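Local atomic coordinates of group 1 truncated hemoglobin (Tetrahymena pyriformis, PDB entry 3AQ9), a protein that binds one heme per subunit, probably carries oxygen on its iron, and is thought to help detoxify nitric oxide. Residues A[47-50]-A[51-54]; A[15-18]-A[19-23]; A[65-68]-A[69-73]; A[104-107]-A[108-111]. The protein carries 1 engineered substitution. All blocks are in the same frame, centred on the assembly; numbering follows the deposited sequence.

Interaction 1 (A[47-50]-A[51-54]); sequences TKQE and TDFL. Engineered in segment 47-50: Glu50 (natural residue Gln). With HEM (protoporphyrin IX containing Fe), chain C.
The ring of Phe53, whose CB rests 3.4 Å from Gln49 O, meets a heme vinyl group: CBC lies in the ring plane at its edge, with CE2 and CBC 3.8 Å apart, while Tyr64 packs edge-to-face against the same ring. A second flat group, the carboxylate of Asp52, turns the syn lone pair of OD1 to Lys48 NZ, a salt bridge of 2.6 Å. Both belong to the distal helix 43-57 of the 2/2 globin fold, where residues four apart share a face. Lys48 reaches its mate by bending at chi2 and chi4. Water 1 lies within hydrogen-bonding distance of the same OD1 (2.7 Å) and of Gln49 OE1 (3.2 Å), though it may not serve both at once. An asparagine in place of Asp52 would keep the shape but would probably leave the ammonium of Lys48 without its opposing charge. One residue back from Lys48, Thr47 O is gripped twice, by Thr51 N and, from the other side of its carbonyl plane, by Thr51 OG1 at 2.7 Å. The engineered Glu50 has CG anti to its backbone N (chi1 -171°) and bends at chi2, bringing its carboxylate toward the heme. Its OE1 is bonded to Gln46 NE2 and accepts at 3.1 Å from water 2, which sits 2.2 Å from the iron, HEM FE.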
loop_
_atom_site.group_PDB
_atom_site.type_symbol
_atom_site.label_atom_id
_atom_site.label_comp_id
_atom_site.label_asym_id
_atom_site.label_seq_id
_atom_site.Cartn_x
_atom_site.Cartn_y
_atom_site.Cartn_z
ATOM N N THR A 47 -7.057 -4.541 -5.563
ATOM C CA THR A 47 -7.110 -4.811 -4.122
ATOM C C THR A 47 -6.481 -6.202 -3.804
ATOM O O THR A 47 -5.731 -6.374 -2.819
ATOM C CB THR A 47 -8.624 -4.768 -3.644
ATOM O OG1 THR A 47 -9.041 -3.406 -3.784
ATOM C CG2 THR A 47 -8.718 -5.128 -2.146
ATOM N N LYS A 48 -6.749 -7.180 -4.645
ATOM C CA LYS A 48 -6.179 -8.484 -4.385
ATOM C C LYS A 48 -4.639 -8.498 -4.541
ATOM O O LYS A 48 -3.884 -8.991 -3.649
ATOM C CB LYS A 48 -6.695 -9.466 -5.399
ATOM C CG LYS A 48 -6.295 -10.931 -5.031
ATOM C CD LYS A 48 -5.229 -11.428 -6.047
ATOM C CE LYS A 48 -5.386 -12.995 -6.060
ATOM N NZ LYS A 48 -4.386 -13.487 -5.026
ATOM N N GLN A 49 -4.128 -7.912 -5.620
ATOM C CA GLN A 49 -2.669 -7.874 -5.784
ATOM C C GLN A 49 -2.001 -7.131 -4.669
ATOM O O GLN A 49 -0.926 -7.487 -4.152
ATOM C CB GLN A 49 -2.328 -7.137 -7.129
ATOM C CG GLN A 49 -2.750 -7.960 -8.319
ATOM C CD GLN A 49 -2.029 -9.339 -8.290
ATOM O OE1 GLN A 49 -0.826 -9.400 -8.348
ATOM N NE2 GLN A 49 -2.724 -10.352 -8.221
ATOM N N GLU A 50 -2.527 -5.960 -4.345
ATOM C CA GLU A 50 -1.908 -5.145 -3.300
ATOM C C GLU A 50 -2.019 -5.764 -1.907
ATOM O O GLU A 50 -1.088 -5.673 -1.081
ATOM C CB GLU A 50 -2.550 -3.742 -3.382
ATOM C CG GLU A 50 -1.889 -2.751 -2.529
ATOM C CD GLU A 50 -1.783 -1.374 -3.284
ATOM O OE1 GLU A 50 -2.576 -1.067 -4.310
ATOM O OE2 GLU A 50 -1.222 -0.550 -2.612
ATOM N N THR A 51 -3.129 -6.412 -1.639
ATOM C CA THR A 51 -3.208 -7.190 -0.361
ATOM C C THR A 51 -2.089 -8.275 -0.401
ATOM O O THR A 51 -1.349 -8.432 0.591
ATOM C CB THR A 51 -4.540 -7.878 -0.200
ATOM O OG1 THR A 51 -5.601 -6.871 -0.183
ATOM C CG2 THR A 51 -4.609 -8.680 1.147
ATOM N N ASP A 52 -1.950 -8.987 -1.519
ATOM C CA ASP A 52 -0.857 -10.030 -1.519
ATOM C C ASP A 52 0.503 -9.340 -1.365
ATOM O O ASP A 52 1.399 -9.892 -0.712
ATOM C CB ASP A 52 -0.814 -10.751 -2.881
ATOM C CG ASP A 52 -2.012 -11.704 -3.087
ATOM O OD1 ASP A 52 -2.240 -12.150 -4.243
ATOM O OD2 ASP A 52 -2.701 -12.098 -2.111
ATOM N N PHE A 53 0.692 -8.216 -2.026
ATOM C CA PHE A 53 2.012 -7.559 -1.987
ATOM C C PHE A 53 2.364 -7.047 -0.572
ATOM O O PHE A 53 3.432 -7.335 -0.028
ATOM C CB PHE A 53 2.062 -6.338 -2.939
ATOM C CG PHE A 53 3.445 -5.794 -3.064
ATOM C CD1 PHE A 53 4.393 -6.553 -3.709
ATOM C CD2 PHE A 53 3.761 -4.479 -2.605
ATOM C CE1 PHE A 53 5.737 -6.053 -3.902
ATOM C CE2 PHE A 53 5.063 -3.994 -2.759
ATOM C CZ PHE A 53 6.070 -4.765 -3.426
ATOM N N LEU A 54 1.438 -6.313 0.060
ATOM C CA LEU A 54 1.719 -5.818 1.392
ATOM C C LEU A 54 1.789 -6.950 2.399
ATOM O O LEU A 54 2.576 -6.855 3.341
ATOM C CB LEU A 54 0.686 -4.765 1.854
ATOM C CG LEU A 54 0.694 -3.504 0.966
ATOM C CD1 LEU A 54 -0.575 -2.612 1.512
ATOM C CD2 LEU A 54 2.039 -2.750 1.007
HETATM C CHA HEM C . -0.116 -1.157 -9.628
HETATM C CHB HEM C . -0.769 3.639 -8.792
HETATM C CHC HEM C . 2.388 3.423 -5.155
HETATM C CHD HEM C . 1.789 -1.445 -5.148
HETATM C C1A HEM C . -0.553 0.154 -9.708
HETATM C C2A HEM C . -1.443 0.706 -10.742
HETATM C C3A HEM C . -1.637 1.981 -10.478
HETATM C C4A HEM C . -0.852 2.354 -9.322
HETATM C CMA HEM C . -2.493 3.040 -11.193
HETATM C CAA HEM C . -2.156 -0.190 -11.832
HETATM C CBA HEM C . -2.105 0.010 -13.362
HETATM C CGA HEM C . -3.390 -0.960 -13.720
HETATM O O1A HEM C . -3.211 -2.232 -13.695
HETATM O O2A HEM C . -4.613 -0.563 -13.607
HETATM C C1B HEM C . 0.141 3.971 -7.748
HETATM C C2B HEM C . 0.402 5.360 -7.412
HETATM C C3B HEM C . 1.357 5.299 -6.470
HETATM C C4B HEM C . 1.575 3.899 -6.218
HETATM C CMB HEM C . -0.202 6.624 -8.022
HETATM C CAB HEM C . 2.023 6.521 -5.822
HETATM C CBB HEM C . 3.340 6.397 -5.746
HETATM C C1C HEM C . 2.436 2.068 -4.788
HETATM C C2C HEM C . 3.031 1.569 -3.572
HETATM C C3C HEM C . 2.821 0.238 -3.600
HETATM C C4C HEM C . 2.112 -0.126 -4.790
HETATM C CMC HEM C . 3.711 2.485 -2.473
HETATM C CAC HEM C . 3.186 -0.850 -2.522
HETATM C CBC HEM C . 4.061 -0.585 -1.554
HETATM C C1D HEM C . 1.235 -1.768 -6.393
HETATM C C2D HEM C . 0.958 -3.131 -6.760
HETATM C C3D HEM C . 0.416 -3.029 -8.096
HETATM C C4D HEM C . 0.416 -1.634 -8.395
HETATM C CMD HEM C . 1.184 -4.447 -6.000
HETATM C CAD HEM C . -0.067 -4.171 -8.949
HETATM C CBD HEM C . 0.976 -4.813 -9.761
HETATM C CGD HEM C . 0.359 -6.044 -10.464
HETATM O O1D HEM C . 1.104 -6.907 -10.919
HETATM O O2D HEM C . -0.897 -5.985 -10.812
HETATM N NA HEM C . -0.227 1.222 -8.885
HETATM N NB HEM C . 0.857 2.971 -7.062
HETATM N NC HEM C . 1.903 1.042 -5.512
HETATM N ND HEM C . 0.857 -0.798 -7.359
HETATM FE FE HEM C . 0.867 1.119 -7.233
HETATM O O HOH W 1 -0.481 -11.876 -6.335
HETATM O O HOH W 2 -0.948 1.010 -5.988
#

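Interaction 2 (A[15-18]-A[19-23]); sequences NAMK and AAVPL
Pro22 presses its ring carbons on the carbonyl of Lys18, CD at 3.0 Å and CG at 3.3 Å from Lys18 O, and this close approach illustrates how a proline is accommodated inside a helix. The element is helix 13-28, one of the long helices of the 2/2 globin fold. With no N-H on Pro22 the bond that would return to Lys18 O is missing, and the helix is kinked there. One position back the regular pattern holds: Val21 N binds Met17 O at 3.1 Å, and Ala20 N binds Ala16 O at 2.8 Å. Beside the bond between Val21 and Met17 their side chains make a light apolar contact, Met17 SD standing 4.2 Å from Val21 CG2. Val21 has CG1 anti to its backbone N (chi1 180°), an orientation that leaves CG2 beside the same N and within 3.7 Å of Met17 O. Ala20 CB likewise comes close to Ala16 O.

A second shell holds this inner face. Met17 and Val21 pack on Thr51 of helix 43-57, Met17 also on Tyr8 and Leu11 of helix 7-11, and Ala20 on Leu97. On the exposed side the chain of Lys18 runs out straight beyond CG to a long, weak ion pair with Glu14. Beyond the proline the helical bonding resumes with Leu23 N donating to Ala19 O over 3.3 Å.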
loop_
_atom_site.group_PDB
_atom_site.type_symbol
_atom_site.label_atom_id
_atom_site.label_comp_id
_atom_site.label_asym_id
_atom_site.label_seq_id
_atom_site.Cartn_x
_atom_site.Cartn_y
_atom_site.Cartn_z
ATOM N N ASN A 15 -7.045 -10.870 8.698
ATOM C CA ASN A 15 -8.335 -10.125 8.715
ATOM C C ASN A 15 -8.073 -8.647 8.760
ATOM O O ASN A 15 -8.863 -7.852 8.205
ATOM C CB ASN A 15 -9.088 -10.504 9.919
ATOM C CG ASN A 15 -9.582 -11.969 9.862
ATOM O OD1 ASN A 15 -9.410 -12.626 8.833
ATOM N ND2 ASN A 15 -10.026 -12.486 10.968
ATOM N N ALA A 16 -6.931 -8.243 9.370
ATOM C CA ALA A 16 -6.612 -6.788 9.391
ATOM C C ALA A 16 -6.152 -6.335 8.000
ATOM O O ALA A 16 -6.549 -5.247 7.578
ATOM C CB ALA A 16 -5.450 -6.468 10.405
ATOM N N MET A 17 -5.373 -7.118 7.286
ATOM C CA MET A 17 -4.903 -6.699 5.987
ATOM C C MET A 17 -6.127 -6.605 5.028
ATOM O O MET A 17 -6.152 -5.689 4.163
ATOM C CB MET A 17 -3.900 -7.682 5.397
ATOM C CG MET A 17 -3.372 -7.074 4.169
ATOM S SD MET A 17 -2.246 -5.570 4.457
ATOM C CE MET A 17 -1.604 -6.288 6.157
ATOM N N LYS A 18 -7.007 -7.570 5.087
ATOM C CA LYS A 18 -8.186 -7.559 4.213
ATOM C C LYS A 18 -9.070 -6.360 4.437
ATOM O O LYS A 18 -9.806 -5.932 3.511
ATOM C CB LYS A 18 -9.000 -8.861 4.347
ATOM C CG LYS A 18 -8.138 -9.977 3.653
ATOM C CD LYS A 18 -9.086 -11.192 3.685
ATOM C CE LYS A 18 -8.370 -12.273 2.885
ATOM N NZ LYS A 18 -9.347 -13.385 2.845
ATOM N N ALA A 19 -9.137 -5.868 5.678
ATOM C CA ALA A 19 -9.891 -4.618 5.976
ATOM C C ALA A 19 -9.038 -3.363 5.591
ATOM O O ALA A 19 -9.568 -2.376 5.084
ATOM C CB ALA A 19 -10.275 -4.584 7.466
ATOM N N ALA A 20 -7.729 -3.414 5.760
ATOM C CA ALA A 20 -6.912 -2.210 5.541
ATOM C C ALA A 20 -6.847 -1.819 4.050
ATOM O O ALA A 20 -6.934 -0.642 3.712
ATOM C CB ALA A 20 -5.499 -2.521 6.043
ATOM N N VAL A 21 -6.695 -2.822 3.165
ATOM C CA VAL A 21 -6.513 -2.400 1.746
ATOM C C VAL A 21 -7.742 -1.672 1.177
ATOM O O VAL A 21 -7.553 -0.623 0.562
ATOM C CB VAL A 21 -6.003 -3.547 0.860
ATOM C CG1 VAL A 21 -5.849 -3.016 -0.581
ATOM C CG2 VAL A 21 -4.589 -3.915 1.366
ATOM N N PRO A 22 -8.978 -2.156 1.392
ATOM C CA PRO A 22 -10.141 -1.403 0.817
ATOM C C PRO A 22 -10.354 -0.078 1.529
ATOM O O PRO A 22 -10.842 0.891 0.925
ATOM C CB PRO A 22 -11.336 -2.308 1.031
ATOM C CG PRO A 22 -10.745 -3.685 1.346
ATOM C CD PRO A 22 -9.317 -3.560 1.782
ATOM N N LEU A 23 -9.970 -0.027 2.819
ATOM C CA LEU A 23 -10.114 1.295 3.485
ATOM C C LEU A 23 -9.081 2.277 2.933
ATOM O O LEU A 23 -9.364 3.460 2.611
ATOM C CB LEU A 23 -9.920 1.184 5.010
ATOM C CG LEU A 23 -10.007 2.512 5.793
ATOM C CD1 LEU A 23 -11.237 3.452 5.325
ATOM C CD2 LEU A 23 -9.996 2.182 7.371
#

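Interaction 3 (A[65-68]-A[69-73]); sequences KGKN and MTEAH. With HEM (protoporphyrin IX containing Fe), chain C.
A capping box opens the short helix 69-72 that leads to the proximal histidine: Asn68, at the N-cap, and Glu71 exchange bonds. Asn68 OD1 accepts from Glu71 N at 2.8 Å and, weakly, from Thr70 N; in return Glu71 OE1 takes Asn68 N at 2.9 Å, approached on its anti side and somewhat out of the carboxylate plane. Asn68 turns back over the helix start because CG lies between its backbone N and carbonyl carbon (chi1 71°). Its amide stacks on the Glu71 carboxylate, the planes 12° apart, and Ala72 N closes the first turn on Asn68 O. Just before the cap, Lys67 N holds heme propionate oxygen O1D at 2.8 Å.

Met69 bends at chi2 and chi3 to lay SD 3.6 Å from HEM CHD, with CE beside Lys67 O. Were Met69 an alanine, a gap would probably open beside that meso carbon and the neighbouring heme methyl. His73 NE2 binds the iron, HEM FE, at 2.1 Å, while ND1 donates to a lone pair of Met69 O, in the carbonyl plane, at 2.9 Å. Together with the iron bond it helps to fix the rotation of the imidazole, and by drawing on the ring N-H it is likely to make NE2 a stronger electron donor to the iron.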
loop_
_atom_site.group_PDB
_atom_site.type_symbol
_atom_site.label_atom_id
_atom_site.label_comp_id
_atom_site.label_asym_id
_atom_site.label_seq_id
_atom_site.Cartn_x
_atom_site.Cartn_y
_atom_site.Cartn_z
ATOM N N LYS A 65 2.235 -12.745 -6.759
ATOM C CA LYS A 65 2.692 -13.176 -8.085
ATOM C C LYS A 65 2.632 -12.024 -9.099
ATOM O O LYS A 65 2.772 -12.209 -10.286
ATOM C CB LYS A 65 1.891 -14.393 -8.559
ATOM C CG LYS A 65 1.941 -15.636 -7.591
ATOM C CD LYS A 65 3.395 -16.114 -7.373
ATOM C CE LYS A 65 3.449 -17.322 -6.339
ATOM N NZ LYS A 65 4.954 -17.700 -6.338
ATOM N N GLY A 66 2.515 -10.815 -8.630
ATOM C CA GLY A 66 2.450 -9.717 -9.637
ATOM C C GLY A 66 3.782 -9.074 -9.994
ATOM O O GLY A 66 4.903 -9.675 -9.801
ATOM N N LYS A 67 3.667 -7.950 -10.693
ATOM C CA LYS A 67 4.766 -7.226 -11.180
ATOM C C LYS A 67 5.694 -6.633 -10.122
ATOM O O LYS A 67 5.228 -6.368 -9.067
ATOM C CB LYS A 67 4.216 -6.002 -11.967
ATOM C CG LYS A 67 3.607 -6.550 -13.371
ATOM C CD LYS A 67 2.890 -5.357 -14.040
ATOM C CE LYS A 67 2.011 -5.898 -15.262
ATOM N NZ LYS A 67 1.688 -4.668 -16.055
ATOM N N ASN A 68 6.953 -6.431 -10.475
ATOM C CA ASN A 68 7.796 -5.709 -9.494
ATOM C C ASN A 68 7.352 -4.195 -9.476
ATOM O O ASN A 68 6.524 -3.733 -10.325
ATOM C CB ASN A 68 9.298 -5.905 -9.850
ATOM C CG ASN A 68 9.766 -5.169 -11.087
ATOM O OD1 ASN A 68 9.524 -3.989 -11.297
ATOM N ND2 ASN A 68 10.551 -5.844 -11.872
ATOM N N MET A 69 7.905 -3.397 -8.564
ATOM C CA MET A 69 7.333 -2.059 -8.419
ATOM C C MET A 69 7.793 -1.134 -9.551
ATOM O O MET A 69 7.144 -0.101 -9.735
ATOM C CB MET A 69 7.735 -1.504 -7.025
ATOM C CG MET A 69 7.090 -2.332 -5.884
ATOM S SD MET A 69 5.269 -2.068 -5.966
ATOM C CE MET A 69 4.722 -3.583 -6.726
ATOM N N THR A 70 8.832 -1.489 -10.329
ATOM C CA THR A 70 9.175 -0.654 -11.455
ATOM C C THR A 70 8.159 -0.956 -12.582
ATOM O O THR A 70 7.606 -0.030 -13.189
ATOM C CB THR A 70 10.596 -0.926 -11.965
ATOM O OG1 THR A 70 11.465 -0.552 -10.842
ATOM C CG2 THR A 70 10.919 -0.125 -13.219
ATOM N N GLU A 71 8.001 -2.264 -12.866
ATOM C CA GLU A 71 7.093 -2.679 -13.973
ATOM C C GLU A 71 5.688 -2.192 -13.631
ATOM O O GLU A 71 4.910 -1.831 -14.586
ATOM C CB GLU A 71 7.020 -4.223 -14.004
ATOM C CG GLU A 71 8.364 -4.848 -14.471
ATOM C CD GLU A 71 8.412 -6.511 -14.158
ATOM O OE1 GLU A 71 7.720 -7.113 -13.199
ATOM O OE2 GLU A 71 9.200 -7.184 -14.920
ATOM N N ALA A 72 5.279 -2.343 -12.371
ATOM C CA ALA A 72 3.855 -2.014 -11.964
ATOM C C ALA A 72 3.528 -0.521 -12.295
ATOM O O ALA A 72 2.396 -0.234 -12.709
ATOM C CB ALA A 72 3.634 -2.239 -10.541
ATOM N N HIS A 73 4.523 0.351 -12.219
ATOM C CA HIS A 73 4.274 1.797 -12.377
ATOM C C HIS A 73 4.966 2.353 -13.609
ATOM O O HIS A 73 5.164 3.589 -13.719
ATOM C CB HIS A 73 4.663 2.555 -11.092
ATOM C CG HIS A 73 3.957 1.977 -9.885
ATOM N ND1 HIS A 73 4.579 1.038 -9.072
ATOM C CD2 HIS A 73 2.679 2.072 -9.465
ATOM C CE1 HIS A 73 3.694 0.624 -8.141
ATOM N NE2 HIS A 73 2.619 1.358 -8.306
HETATM C CHA HEM C . -0.116 -1.157 -9.628
HETATM C CHB HEM C . -0.769 3.639 -8.792
HETATM C CHC HEM C . 2.388 3.423 -5.155
HETATM C CHD HEM C . 1.789 -1.445 -5.148
HETATM C C1A HEM C . -0.553 0.154 -9.708
HETATM C C2A HEM C . -1.443 0.706 -10.742
HETATM C C3A HEM C . -1.637 1.981 -10.478
HETATM C C4A HEM C . -0.852 2.354 -9.322
HETATM C CMA HEM C . -2.493 3.040 -11.193
HETATM C CAA HEM C . -2.156 -0.190 -11.832
HETATM C CBA HEM C . -2.105 0.010 -13.362
HETATM C CGA HEM C . -3.390 -0.960 -13.720
HETATM O O1A HEM C . -3.211 -2.232 -13.695
HETATM O O2A HEM C . -4.613 -0.563 -13.607
HETATM C C1B HEM C . 0.141 3.971 -7.748
HETATM C C2B HEM C . 0.402 5.360 -7.412
HETATM C C3B HEM C . 1.357 5.299 -6.470
HETATM C C4B HEM C . 1.575 3.899 -6.218
HETATM C CMB HEM C . -0.202 6.624 -8.022
HETATM C CAB HEM C . 2.023 6.521 -5.822
HETATM C CBB HEM C . 3.340 6.397 -5.746
HETATM C C1C HEM C . 2.436 2.068 -4.788
HETATM C C2C HEM C . 3.031 1.569 -3.572
HETATM C C3C HEM C . 2.821 0.238 -3.600
HETATM C C4C HEM C . 2.112 -0.126 -4.790
HETATM C CMC HEM C . 3.711 2.485 -2.473
HETATM C CAC HEM C . 3.186 -0.850 -2.522
HETATM C CBC HEM C . 4.061 -0.585 -1.554
HETATM C C1D HEM C . 1.235 -1.768 -6.393
HETATM C C2D HEM C . 0.958 -3.131 -6.760
HETATM C C3D HEM C . 0.416 -3.029 -8.096
HETATM C C4D HEM C . 0.416 -1.634 -8.395
HETATM C CMD HEM C . 1.184 -4.447 -6.000
HETATM C CAD HEM C . -0.067 -4.171 -8.949
HETATM C CBD HEM C . 0.976 -4.813 -9.761
HETATM C CGD HEM C . 0.359 -6.044 -10.464
HETATM O O1D HEM C . 1.104 -6.907 -10.919
HETATM O O2D HEM C . -0.897 -5.985 -10.812
HETATM N NA HEM C . -0.227 1.222 -8.885
HETATM N NB HEM C . 0.857 2.971 -7.062
HETATM N NC HEM C . 1.903 1.042 -5.512
HETATM N ND HEM C . 0.857 -0.798 -7.359
HETATM FE FE HEM C . 0.867 1.119 -7.233
HETATM O O HOH W 2 -0.948 1.010 -5.988
#

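Interaction 4 (A[104-107]-A[108-111]); sequences INEA and AKVI
Ile111 folds back over the carbonyl of Ala107, with CG1 at 3.3 Å and CD1 at 3.5 Å from Ala107 O, on helix 101-112 of the 2/2 globin fold. The contact is a worked case of one short run of helix serving several partners at once.

The backbone bonds come first. Ala108 N, Lys109 N, Val110 N and Ile111 N donate to the oxygens of Ile104, Asn105, Glu106 and Ala107 respectively, an unbroken i to i+4 series; the longest of them is Val110 N to Glu106 O at 3.2 Å. Alongside that bond Val110 CG2 lies 3.6 Å from Glu106 O.

Apolar contacts follow mostly the buried side. Ile111 keeps CG1 beside its backbone N (chi1 -66°), the setting that brings the branch over the preceding turn. Ile104 and Ile111 pack on helix 80-96, through Ala91 and Leu94 for the first and Ile87 and Leu90 for the second; Ile111 also touches the heme and Leu54. Ala107 and Val110 rest on Ile7 of helix 7-11.

The charged side chains are on the exposed side. Glu106 OE1 and Lys109 NZ are opposite in charge but 4.3 Å apart, beyond salt-bridge distance, so any attraction is probably modest. The chain of Lys109 bends at chi3, and nearer the backbone CG stands beside its own N (chi1 -77°), which sets Lys109 CG 3.2 Å from Asn105 O.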
loop_
_atom_site.group_PDB
_atom_site.type_symbol
_atom_site.label_atom_id
_atom_site.label_comp_id
_atom_site.label_asym_id
_atom_site.label_seq_id
_atom_site.Cartn_x
_atom_site.Cartn_y
_atom_site.Cartn_z
ATOM N N ILE A 104 2.759 1.429 12.943
ATOM C CA ILE A 104 2.574 2.097 11.676
ATOM C C ILE A 104 3.941 2.537 11.155
ATOM O O ILE A 104 4.233 2.429 9.957
ATOM C CB ILE A 104 1.680 3.328 11.810
ATOM C CG1 ILE A 104 0.215 2.837 12.171
ATOM C CG2 ILE A 104 1.639 4.105 10.468
ATOM C CD1 ILE A 104 -0.604 4.020 12.586
ATOM N N ASN A 105 4.787 3.014 12.048
ATOM C CA ASN A 105 6.111 3.514 11.549
ATOM C C ASN A 105 6.975 2.375 11.022
ATOM O O ASN A 105 7.683 2.550 10.022
ATOM C CB ASN A 105 6.846 4.235 12.692
ATOM C CG ASN A 105 6.162 5.578 13.057
ATOM O OD1 ASN A 105 5.377 6.157 12.226
ATOM N ND2 ASN A 105 6.449 6.098 14.294
ATOM N N GLU A 106 6.926 1.216 11.697
ATOM C CA GLU A 106 7.681 0.047 11.204
ATOM C C GLU A 106 7.197 -0.324 9.792
ATOM O O GLU A 106 7.989 -0.603 8.897
ATOM C CB GLU A 106 7.548 -1.163 12.145
ATOM C CG GLU A 106 8.430 -1.083 13.443
ATOM C CD GLU A 106 9.953 -0.674 13.108
ATOM O OE1 GLU A 106 10.344 0.459 13.578
ATOM O OE2 GLU A 106 10.781 -1.401 12.389
ATOM N N ALA A 107 5.874 -0.297 9.592
ATOM C CA ALA A 107 5.344 -0.695 8.326
ATOM C C ALA A 107 5.748 0.335 7.253
ATOM O O ALA A 107 6.190 -0.040 6.132
ATOM C CB ALA A 107 3.762 -0.753 8.362
ATOM N N ALA A 108 5.627 1.628 7.574
ATOM C CA ALA A 108 5.983 2.661 6.581
ATOM C C ALA A 108 7.437 2.558 6.256
ATOM O O ALA A 108 7.826 2.818 5.103
ATOM C CB ALA A 108 5.691 4.047 7.070
ATOM N N LYS A 109 8.278 2.250 7.229
ATOM C CA LYS A 109 9.777 2.211 6.956
ATOM C C LYS A 109 10.091 1.078 5.976
ATOM O O LYS A 109 10.989 1.257 5.114
ATOM C CB LYS A 109 10.581 1.978 8.228
ATOM C CG LYS A 109 10.684 3.240 9.075
ATOM C CD LYS A 109 11.552 3.002 10.378
ATOM C CE LYS A 109 12.783 2.117 10.097
ATOM N NZ LYS A 109 13.645 2.143 11.371
ATOM N N VAL A 110 9.356 -0.049 6.047
ATOM C CA VAL A 110 9.585 -1.126 5.032
ATOM C C VAL A 110 9.124 -0.632 3.674
ATOM O O VAL A 110 9.844 -0.679 2.696
ATOM C CB VAL A 110 8.837 -2.446 5.417
ATOM C CG1 VAL A 110 8.864 -3.424 4.216
ATOM C CG2 VAL A 110 9.530 -3.081 6.720
ATOM N N ILE A 111 7.906 -0.106 3.627
ATOM C CA ILE A 111 7.320 0.269 2.290
ATOM C C ILE A 111 8.075 1.421 1.685
ATOM O O ILE A 111 8.245 1.487 0.438
ATOM C CB ILE A 111 5.878 0.664 2.533
ATOM C CG1 ILE A 111 5.150 -0.585 3.002
ATOM C CG2 ILE A 111 5.157 1.270 1.202
ATOM C CD1 ILE A 111 3.745 -0.323 3.643
#

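Interaction 1 is the middle term of the set, since it touches each of the others. Its helix packs on that of interaction 2, with Thr51 OG1 3.5 Å from Val21 CG2 and the centres 10 Å apart. Toward interaction 3 Phe53 CZ lies 3.6 Å from Met69 CG; these two contacts sit on the distal and proximal sides of one heme, and water 2 and His73 are both bound to its iron. Interaction 4 joins through Leu54 CD2 and Ile111 CD1, 4.0 Å apart, near the heme. Interactions 2 and 3 lie on opposite sides of the chain's centre, about 12 Å apart at their nearest atoms.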